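Local coordinates for ScaE cell-surface anchored scaffoldin protein (Ruminococcus flavefaciens, PDB 2ZF9) that probably anchors the cellulosome to the bacterial cell surface, this chain being its type III cohesin module, which binds the dockerin of a partner protein, at residues P32-A43 with G179-E188; M53-Y64 with N119-F129. All coordinates share one frame; numbering follows the deposited sequence.

Contact 1 (P32-A43 with G179-E188)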
loop_
_atom_site.group_PDB
_atom_site.type_symbol
_atom_site.label_atom_id
_atom_site.label_comp_id
_atom_site.label_asym_id
_atom_site.label_seq_id
_atom_site.Cartn_x
_atom_site.Cartn_y
_atom_site.Cartn_z
ATOM N N PRO A 32 7.972 3.672 9.933
ATOM C CA PRO A 32 7.823 2.941 8.671
ATOM C C PRO A 32 7.578 3.806 7.441
ATOM O O PRO A 32 7.013 4.898 7.524
ATOM C CB PRO A 32 6.617 2.023 8.921
ATOM C CG PRO A 32 6.425 1.991 10.471
ATOM C CD PRO A 32 6.882 3.395 10.889
ATOM N N THR A 33 8.051 3.344 6.292
ATOM C CA THR A 33 7.639 3.938 5.043
ATOM C C THR A 33 6.933 2.861 4.272
ATOM O O THR A 33 7.522 1.804 4.032
ATOM C CB THR A 33 8.837 4.432 4.200
ATOM O OG1 THR A 33 9.570 5.403 4.961
ATOM C CG2 THR A 33 8.355 5.080 2.916
ATOM N N LEU A 34 5.699 3.144 3.849
ATOM C CA LEU A 34 5.013 2.258 2.921
ATOM C C LEU A 34 5.085 2.923 1.575
ATOM O O LEU A 34 4.779 4.124 1.462
ATOM C CB LEU A 34 3.547 2.091 3.312
ATOM C CG LEU A 34 3.274 1.487 4.678
ATOM C CD1 LEU A 34 1.760 1.281 4.828
ATOM C CD2 LEU A 34 4.039 0.183 4.813
ATOM N N SER A 35 5.485 2.166 0.554
ATOM C CA SER A 35 5.609 2.763 -0.777
ATOM C C SER A 35 4.996 1.864 -1.837
ATOM O O SER A 35 5.036 0.623 -1.726
ATOM C CB SER A 35 7.083 3.093 -1.103
ATOM O OG SER A 35 7.875 1.938 -1.055
ATOM N N ILE A 36 4.416 2.491 -2.857
ATOM C CA ILE A 36 3.860 1.755 -4.009
ATOM C C ILE A 36 4.706 2.093 -5.221
ATOM O O ILE A 36 5.182 3.231 -5.362
ATOM C CB ILE A 36 2.402 2.113 -4.235
ATOM C CG1 ILE A 36 1.554 1.591 -3.049
ATOM C CG2 ILE A 36 1.887 1.608 -5.627
ATOM C CD1 ILE A 36 0.091 2.076 -3.094
ATOM N N THR A 37 4.886 1.086 -6.074
ATOM C CA THR A 37 5.637 1.189 -7.326
ATOM C C THR A 37 5.316 2.471 -8.098
ATOM O O THR A 37 4.158 2.830 -8.277
ATOM C CB THR A 37 5.333 -0.046 -8.237
ATOM O OG1 THR A 37 5.481 -1.264 -7.472
ATOM C CG2 THR A 37 6.279 -0.071 -9.448
ATOM N N LYS A 38 6.367 3.130 -8.574
ATOM C CA LYS A 38 6.231 4.244 -9.526
ATOM C C LYS A 38 6.684 3.736 -10.869
ATOM O O LYS A 38 7.889 3.625 -11.124
ATOM C CB LYS A 38 7.080 5.436 -9.073
ATOM C CG LYS A 38 6.543 6.065 -7.810
ATOM C CD LYS A 38 7.532 7.052 -7.244
ATOM C CE LYS A 38 6.969 7.696 -5.996
ATOM N NZ LYS A 38 7.818 8.829 -5.513
ATOM N N LYS A 39 5.711 3.382 -11.711
ATOM C CA LYS A 39 6.010 2.672 -12.936
ATOM C C LYS A 39 5.864 3.603 -14.133
ATOM O O LYS A 39 4.825 4.254 -14.286
ATOM C CB LYS A 39 5.072 1.462 -13.091
ATOM C CG LYS A 39 5.339 0.589 -14.315
ATOM C CD LYS A 39 6.668 -0.179 -14.190
ATOM C CE LYS A 39 6.490 -1.566 -13.627
ATOM N NZ LYS A 39 7.405 -2.486 -14.376
ATOM N N THR A 40 6.885 3.626 -14.995
ATOM C CA THR A 40 6.773 4.346 -16.275
ATOM C C THR A 40 6.784 3.363 -17.439
ATOM O O THR A 40 7.633 2.483 -17.512
ATOM C CB THR A 40 7.863 5.425 -16.448
ATOM O OG1 THR A 40 7.853 6.307 -15.319
ATOM C CG2 THR A 40 7.630 6.262 -17.735
ATOM N N LEU A 41 5.795 3.489 -18.311
ATOM C CA LEU A 41 5.662 2.622 -19.459
ATOM C C LEU A 41 5.958 3.428 -20.735
ATOM O O LEU A 41 5.746 4.625 -20.772
ATOM C CB LEU A 41 4.248 2.059 -19.521
ATOM C CG LEU A 41 3.761 1.174 -18.368
ATOM C CD1 LEU A 41 2.345 0.788 -18.648
ATOM C CD2 LEU A 41 4.661 -0.084 -18.192
ATOM N N THR A 42 6.439 2.761 -21.782
ATOM C CA THR A 42 6.536 3.422 -23.097
ATOM C C THR A 42 5.117 3.594 -23.632
ATOM O O THR A 42 4.225 2.816 -23.300
ATOM C CB THR A 42 7.345 2.594 -24.116
ATOM O OG1 THR A 42 6.611 1.422 -24.484
ATOM C CG2 THR A 42 8.684 2.172 -23.532
ATOM N N ALA A 43 4.910 4.623 -24.439
ATOM C CA ALA A 43 3.636 4.790 -25.120
ATOM C C ALA A 43 3.302 3.534 -25.934
ATOM O O ALA A 43 2.133 3.167 -26.084
ATOM C CB ALA A 43 3.687 6.004 -25.998
ATOM N N GLY A 179 4.378 8.582 6.545
ATOM C CA GLY A 179 5.212 7.510 6.005
ATOM C C GLY A 179 4.672 6.899 4.731
ATOM O O GLY A 179 5.026 5.762 4.399
ATOM N N ILE A 180 3.829 7.630 3.994
ATOM C CA ILE A 180 3.285 7.041 2.759
ATOM C C ILE A 180 3.957 7.646 1.547
ATOM O O ILE A 180 3.968 8.865 1.404
ATOM C CB ILE A 180 1.744 7.207 2.634
ATOM C CG1 ILE A 180 1.007 6.617 3.856
ATOM C CG2 ILE A 180 1.283 6.572 1.319
ATOM C CD1 ILE A 180 1.317 5.104 4.134
ATOM N N GLU A 181 4.529 6.792 0.694
ATOM C CA GLU A 181 5.023 7.196 -0.610
ATOM C C GLU A 181 4.086 6.618 -1.690
ATOM O O GLU A 181 4.110 5.425 -1.979
ATOM C CB GLU A 181 6.466 6.742 -0.767
ATOM C CG GLU A 181 7.191 7.235 -2.032
ATOM C CD GLU A 181 8.524 6.476 -2.278
ATOM O OE1 GLU A 181 9.173 6.060 -1.272
ATOM O OE2 GLU A 181 8.912 6.286 -3.469
ATOM N N GLN A 182 3.223 7.463 -2.251
ATOM C CA GLN A 182 2.214 6.987 -3.190
ATOM C C GLN A 182 2.884 6.595 -4.521
ATOM O O GLN A 182 4.006 7.051 -4.838
ATOM C CB GLN A 182 1.133 8.071 -3.437
ATOM C CG GLN A 182 0.393 8.601 -2.189
ATOM C CD GLN A 182 -0.460 7.541 -1.476
ATOM O OE1 GLN A 182 -0.188 6.347 -1.570
ATOM N NE2 GLN A 182 -1.499 7.979 -0.759
ATOM N N GLY A 183 2.202 5.752 -5.291
ATOM C CA GLY A 183 2.735 5.327 -6.567
ATOM C C GLY A 183 1.822 5.651 -7.727
ATOM O O GLY A 183 0.839 6.416 -7.595
ATOM N N TYR A 184 2.159 5.093 -8.886
ATOM C CA TYR A 184 1.404 5.350 -10.104
ATOM C C TYR A 184 1.878 4.466 -11.235
ATOM O O TYR A 184 2.955 3.838 -11.157
ATOM C CB TYR A 184 1.545 6.828 -10.545
ATOM C CG TYR A 184 2.960 7.326 -10.612
ATOM C CD1 TYR A 184 3.452 8.212 -9.641
ATOM C CD2 TYR A 184 3.828 6.901 -11.627
ATOM C CE1 TYR A 184 4.771 8.675 -9.697
ATOM C CE2 TYR A 184 5.169 7.356 -11.685
ATOM C CZ TYR A 184 5.610 8.248 -10.732
ATOM O OH TYR A 184 6.913 8.680 -10.781
ATOM N N ILE A 185 1.063 4.428 -12.286
ATOM C CA ILE A 185 1.510 3.986 -13.590
ATOM C C ILE A 185 1.417 5.216 -14.497
ATOM O O ILE A 185 0.358 5.845 -14.583
ATOM C CB ILE A 185 0.623 2.850 -14.155
ATOM C CG1 ILE A 185 0.617 1.647 -13.199
ATOM C CG2 ILE A 185 1.101 2.471 -15.611
ATOM C CD1 ILE A 185 -0.506 0.608 -13.511
ATOM N N GLN A 186 2.504 5.562 -15.162
ATOM C CA GLN A 186 2.426 6.681 -16.112
ATOM C C GLN A 186 3.008 6.271 -17.452
ATOM O O GLN A 186 3.826 5.339 -17.529
ATOM C CB GLN A 186 3.140 7.917 -15.573
ATOM C CG GLN A 186 4.637 7.743 -15.446
ATOM C CD GLN A 186 5.277 9.013 -14.934
ATOM O OE1 GLN A 186 4.587 10.012 -14.717
ATOM N NE2 GLN A 186 6.588 8.980 -14.720
ATOM N N VAL A 187 2.547 6.939 -18.503
ATOM C CA VAL A 187 3.019 6.648 -19.863
ATOM C C VAL A 187 4.082 7.695 -20.180
ATOM O O VAL A 187 3.836 8.892 -20.052
ATOM C CB VAL A 187 1.871 6.737 -20.887
ATOM C CG1 VAL A 187 2.349 6.266 -22.269
ATOM C CG2 VAL A 187 0.663 5.920 -20.432
ATOM N N GLU A 188 5.263 7.238 -20.583
ATOM C CA GLU A 188 6.338 8.151 -20.975
ATOM C C GLU A 188 5.819 9.221 -21.947
ATOM O O GLU A 188 5.114 8.915 -22.915
ATOM C CB GLU A 188 7.495 7.364 -21.621
ATOM C CG GLU A 188 8.782 8.174 -21.771
ATOM C CD GLU A 188 9.613 8.201 -20.499
ATOM O OE1 GLU A 188 9.688 9.268 -19.838
ATOM O OE2 GLU A 188 10.188 7.144 -20.152
HETATM O O HOH W 1 6.514 5.055 -4.302
HETATM O O HOH W 2 8.464 3.521 -4.870
HETATM O O HOH W 3 4.953 9.738 -4.595
#
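The Y184 ring carries the aliphatic stem of K38 on one face, with K38 CB 4.0 Å from the ring centroid in a CH-pi contact, while the carbonyl O of K39 sits at the ring's edge; K142 makes a cation-pi contact with the same ring. A chi1 of 50° sets Y184 CG between its own backbone N and carbonyl carbon and swings the ring under K38. The second flat group is the amide of Q186: its NE2 gives T40 OG1 a nearly straight bond of 3.0 Å, with the hydroxyl oxygen only 1° out of the amide plane. Beyond the tyrosine, K38 runs on extended, which carries NZ to E181 OE2, a weak salt bridge of 3.4 Å; the two side chains cross at about a right angle. On the other face L41 CD1 meets I185 CG2 at 3.7 Å and L34 CB rests on I180 CD1, facing the hydrophobic core. Backbone hydrogen bonds join the parallel strands on both sides of the break: L34 N to G179 O before it, K39 N to Y184 O after it. At the break G183 CA packs against the carbonyls of I36 and T37, where a side chain would collide with both oxygens. This pairing, near the two ends of the module, closes the cohesin's beta-sandwich; its polar face adds one well-directed amide-hydroxyl bond and a weak ion pair on which the mostly backbone-bonded pairing probably depends little.

Contact 2 (M53-Y64 with N119-F129)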
loop_
_atom_site.group_PDB
_atom_site.type_symbol
_atom_site.label_atom_id
_atom_site.label_comp_id
_atom_site.label_asym_id
_atom_site.label_seq_id
_atom_site.Cartn_x
_atom_site.Cartn_y
_atom_site.Cartn_z
HETATM N N MSE A 53 2.359 -4.410 -9.699
HETATM C CA MSE A 53 2.597 -3.337 -8.732
HETATM C C MSE A 53 2.917 -3.939 -7.369
HETATM O O MSE A 53 2.445 -5.036 -7.053
HETATM C CB MSE A 53 1.337 -2.465 -8.635
HETATM C CG MSE A 53 0.900 -1.820 -9.992
HETATM SE SE MSE A 53 2.259 -0.491 -10.564
HETATM C CE MSE A 53 1.717 0.978 -9.326
ATOM N N GLU A 54 3.724 -3.229 -6.577
ATOM C CA GLU A 54 4.136 -3.680 -5.236
ATOM C C GLU A 54 3.906 -2.626 -4.167
ATOM O O GLU A 54 4.254 -1.456 -4.350
ATOM C CB GLU A 54 5.628 -4.060 -5.225
ATOM C CG GLU A 54 5.936 -5.270 -6.119
ATOM C CD GLU A 54 7.415 -5.488 -6.354
ATOM O OE1 GLU A 54 8.224 -4.517 -6.332
ATOM O OE2 GLU A 54 7.761 -6.667 -6.549
ATOM N N LEU A 55 3.327 -3.056 -3.049
ATOM C CA LEU A 55 3.339 -2.275 -1.831
ATOM C C LEU A 55 4.480 -2.791 -0.972
ATOM O O LEU A 55 4.505 -3.969 -0.594
ATOM C CB LEU A 55 2.000 -2.370 -1.082
ATOM C CG LEU A 55 1.868 -1.751 0.328
ATOM C CD1 LEU A 55 2.017 -0.252 0.293
ATOM C CD2 LEU A 55 0.472 -2.087 0.905
ATOM N N SER A 56 5.439 -1.908 -0.684
ATOM C CA SER A 56 6.628 -2.276 0.107
ATOM C C SER A 56 6.692 -1.587 1.461
ATOM O O SER A 56 6.091 -0.523 1.646
ATOM C CB SER A 56 7.907 -1.928 -0.693
ATOM O OG SER A 56 7.957 -2.745 -1.866
ATOM N N VAL A 57 7.444 -2.202 2.383
ATOM C CA VAL A 57 7.678 -1.696 3.746
ATOM C C VAL A 57 9.181 -1.490 3.936
ATOM O O VAL A 57 9.979 -2.326 3.527
ATOM C CB VAL A 57 7.232 -2.728 4.819
ATOM C CG1 VAL A 57 7.578 -2.228 6.222
ATOM C CG2 VAL A 57 5.735 -3.017 4.743
ATOM N N GLU A 58 9.564 -0.362 4.515
ATOM C CA GLU A 58 10.954 -0.111 4.852
ATOM C C GLU A 58 10.960 0.474 6.238
ATOM O O GLU A 58 10.011 1.178 6.625
ATOM C CB GLU A 58 11.545 0.898 3.856
ATOM C CG GLU A 58 13.057 0.848 3.779
ATOM C CD GLU A 58 13.658 1.940 2.860
ATOM O OE1 GLU A 58 13.192 2.106 1.693
ATOM O OE2 GLU A 58 14.608 2.610 3.326
ATOM N N GLY A 59 11.978 0.141 7.031
ATOM C CA GLY A 59 12.173 0.805 8.299
ATOM C C GLY A 59 11.371 0.219 9.438
ATOM O O GLY A 59 11.319 0.828 10.500
ATOM N N ALA A 60 10.763 -0.963 9.246
ATOM C CA ALA A 60 9.910 -1.539 10.294
ATOM C C ALA A 60 10.228 -3.006 10.636
ATOM O O ALA A 60 9.439 -3.638 11.336
ATOM C CB ALA A 60 8.449 -1.422 9.872
ATOM N N ALA A 61 11.348 -3.549 10.134
ATOM C CA ALA A 61 11.629 -4.981 10.300
ATOM C C ALA A 61 11.660 -5.332 11.776
ATOM O O ALA A 61 12.236 -4.600 12.566
ATOM C CB ALA A 61 12.951 -5.356 9.628
ATOM N N ASP A 62 11.020 -6.447 12.128
ATOM C CA ASP A 62 10.903 -6.949 13.499
ATOM C C ASP A 62 10.140 -6.051 14.454
ATOM O O ASP A 62 10.194 -6.248 15.663
ATOM C CB ASP A 62 12.282 -7.344 14.074
ATOM C CG ASP A 62 13.025 -8.297 13.151
ATOM O OD1 ASP A 62 12.388 -9.250 12.654
ATOM O OD2 ASP A 62 14.227 -8.074 12.907
ATOM N N LYS A 63 9.388 -5.088 13.918
ATOM C CA LYS A 63 8.663 -4.141 14.797
ATOM C C LYS A 63 7.148 -4.136 14.627
ATOM O O LYS A 63 6.433 -3.415 15.348
ATOM C CB LYS A 63 9.136 -2.706 14.514
ATOM C CG LYS A 63 10.639 -2.476 14.680
ATOM C CD LYS A 63 11.088 -2.792 16.086
ATOM C CE LYS A 63 12.593 -2.488 16.252
ATOM N NZ LYS A 63 12.928 -2.747 17.696
ATOM N N TYR A 64 6.650 -4.874 13.652
ATOM C CA TYR A 64 5.215 -4.867 13.397
ATOM C C TYR A 64 4.682 -6.254 13.109
ATOM O O TYR A 64 5.459 -7.206 12.880
ATOM C CB TYR A 64 4.888 -3.879 12.234
ATOM C CG TYR A 64 5.228 -4.466 10.862
ATOM C CD1 TYR A 64 6.540 -4.427 10.367
ATOM C CD2 TYR A 64 4.252 -5.072 10.078
ATOM C CE1 TYR A 64 6.843 -4.982 9.116
ATOM C CE2 TYR A 64 4.555 -5.641 8.829
ATOM C CZ TYR A 64 5.859 -5.600 8.370
ATOM O OH TYR A 64 6.185 -6.152 7.162
ATOM N N ASN A 119 6.131 -9.925 16.625
ATOM C CA ASN A 119 6.418 -8.867 15.674
ATOM C C ASN A 119 7.428 -9.338 14.634
ATOM O O ASN A 119 8.578 -8.889 14.607
ATOM C CB ASN A 119 6.899 -7.594 16.391
ATOM C CG ASN A 119 5.833 -7.007 17.272
ATOM O OD1 ASN A 119 4.674 -6.927 16.868
ATOM N ND2 ASN A 119 6.211 -6.577 18.492
ATOM N N ASN A 120 6.996 -10.261 13.787
ATOM C CA ASN A 120 7.891 -10.814 12.797
ATOM C C ASN A 120 7.624 -10.363 11.356
ATOM O O ASN A 120 8.096 -10.981 10.403
ATOM C CB ASN A 120 7.991 -12.363 12.943
ATOM C CG ASN A 120 6.662 -13.058 12.817
ATOM O OD1 ASN A 120 5.641 -12.424 12.535
ATOM N ND2 ASN A 120 6.655 -14.393 13.017
ATOM N N GLY A 121 6.937 -9.235 11.188
ATOM C CA GLY A 121 6.976 -8.567 9.888
ATOM C C GLY A 121 8.398 -8.125 9.514
ATOM O O GLY A 121 9.214 -7.821 10.389
ATOM N N LYS A 122 8.676 -8.075 8.217
ATOM C CA LYS A 122 9.981 -7.670 7.685
ATOM C C LYS A 122 9.835 -6.506 6.696
ATOM O O LYS A 122 8.726 -6.099 6.347
ATOM C CB LYS A 122 10.634 -8.870 6.964
ATOM C CG LYS A 122 10.882 -10.117 7.854
ATOM C CD LYS A 122 11.974 -9.808 8.908
ATOM C CE LYS A 122 12.512 -11.104 9.563
ATOM N NZ LYS A 122 13.515 -10.740 10.628
ATOM N N ASP A 123 10.970 -5.956 6.267
ATOM C CA ASP A 123 10.982 -4.980 5.212
ATOM C C ASP A 123 10.930 -5.718 3.875
ATOM O O ASP A 123 11.160 -6.933 3.822
ATOM C CB ASP A 123 12.271 -4.174 5.304
ATOM C CG ASP A 123 12.228 -3.131 6.394
ATOM O OD1 ASP A 123 11.166 -2.923 7.046
ATOM O OD2 ASP A 123 13.288 -2.504 6.604
ATOM N N GLY A 124 10.644 -4.987 2.806
ATOM C CA GLY A 124 10.564 -5.580 1.480
ATOM C C GLY A 124 9.142 -5.526 0.938
ATOM O O GLY A 124 8.300 -4.750 1.427
ATOM N N VAL A 125 8.852 -6.353 -0.055
ATOM C CA VAL A 125 7.515 -6.346 -0.684
ATOM C C VAL A 125 6.475 -7.041 0.225
ATOM O O VAL A 125 6.597 -8.238 0.546
ATOM C CB VAL A 125 7.519 -7.070 -2.063
ATOM C CG1 VAL A 125 6.092 -7.176 -2.638
ATOM C CG2 VAL A 125 8.385 -6.317 -3.054
ATOM N N LEU A 126 5.444 -6.293 0.621
ATOM C CA LEU A 126 4.379 -6.849 1.425
ATOM C C LEU A 126 3.317 -7.507 0.531
ATOM O O LEU A 126 2.873 -8.660 0.793
ATOM C CB LEU A 126 3.784 -5.750 2.330
ATOM C CG LEU A 126 2.917 -6.161 3.517
ATOM C CD1 LEU A 126 3.773 -6.782 4.589
ATOM C CD2 LEU A 126 2.092 -4.949 4.083
ATOM N N TRP A 127 2.889 -6.785 -0.519
ATOM C CA TRP A 127 1.869 -7.319 -1.422
ATOM C C TRP A 127 2.236 -6.994 -2.844
ATOM O O TRP A 127 2.780 -5.914 -3.126
ATOM C CB TRP A 127 0.494 -6.728 -1.128
ATOM C CG TRP A 127 -0.046 -7.142 0.148
ATOM C CD1 TRP A 127 -0.042 -6.419 1.333
ATOM C CD2 TRP A 127 -0.725 -8.371 0.424
ATOM N NE1 TRP A 127 -0.639 -7.159 2.320
ATOM C CE2 TRP A 127 -1.074 -8.353 1.790
ATOM C CE3 TRP A 127 -1.064 -9.495 -0.358
ATOM C CZ2 TRP A 127 -1.769 -9.416 2.408
ATOM C CZ3 TRP A 127 -1.748 -10.548 0.255
ATOM C CH2 TRP A 127 -2.101 -10.495 1.624
ATOM N N SER A 128 1.973 -7.948 -3.733
ATOM C CA SER A 128 2.110 -7.717 -5.141
ATOM C C SER A 128 0.720 -7.888 -5.801
ATOM O O SER A 128 -0.075 -8.718 -5.378
ATOM C CB SER A 128 3.145 -8.736 -5.666
ATOM O OG SER A 128 3.105 -8.791 -7.046
ATOM N N PHE A 129 0.434 -7.132 -6.852
ATOM C CA PHE A 129 -0.887 -7.162 -7.496
ATOM C C PHE A 129 -0.756 -6.597 -8.910
ATOM O O PHE A 129 0.261 -5.985 -9.250
ATOM C CB PHE A 129 -1.958 -6.372 -6.678
ATOM C CG PHE A 129 -1.561 -4.925 -6.361
ATOM C CD1 PHE A 129 -0.633 -4.649 -5.356
ATOM C CD2 PHE A 129 -2.114 -3.851 -7.093
ATOM C CE1 PHE A 129 -0.288 -3.323 -5.043
ATOM C CE2 PHE A 129 -1.768 -2.520 -6.786
ATOM C CZ PHE A 129 -0.843 -2.268 -5.768
HETATM O O HOH W 4 6.329 -8.806 -6.949
HETATM O O HOH W 5 14.105 -2.026 9.042
HETATM O O HOH W 6 10.952 -11.024 14.951
#
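Strands 53-58 and 124-129 pair antiparallel, from M53 opposite F129 to V57 opposite G124, with a classic beta bulge where L126 and W127 both face L55 and both N-H groups bond to L55 O. M53, a selenomethionine, lays CB over a face of the F129 ring, 3.8 Å from its centroid. On the outer face V125 CG2 packs against the carboxylate carbon CD of E54 at 3.5 Å, the two side chains crossing at about a right angle. On the inner side V57 CG2 meets L126 CB at 4.1 Å. Past the strands, the carboxylate of D123 grips the backbone leading into the turn: OD1 takes A60 N through its syn lone pair at 3.0 Å, whereas G59 N reaches OD2 from above the carboxylate plane. With an alanine in place of D123, the N-H groups of G59 and A60 would probably lose their acceptors and their backbone would be freer to shift. G121 CA lies over the Y64 ring, which also stacks with F159. With chi1 at 77°, the ring is turned so that Y64 OH donates in the carbonyl plane to K122 O, at 2.7 Å. K122 itself reaches back, NZ meeting the syn lone pair of D62 OD1 in a 2.8 Å salt bridge. D62 N also bonds to G121 O at 2.9 Å, which with the ion pair is consistent with a fixed path for the A60-K63 type II turn.

How the contacts relate
Contacts 1 and 2 share one run of neighbouring strands, in the order 180-187, 33-41, 50-58, 124-132, and their centres lie 16 Å apart. The middle joint is antiparallel: S56 N and S35 O are 2.8 Å apart, a probable hydrogen bond, and E54 N probably bonds to T37 OG1 at the same distance. There the break in strand 33-41 turns a threonine hydroxyl toward the neighbouring strand. The selenomethionine M53 links the two contacts on the buried side, its CE packing 3.2 Å from T37 O and 3.6 Å from Y184 O. Along the chain, both segments of contact 2 fall between those of contact 1. No ligand or dockerin is bound, so neither contact can be placed at a recognition surface.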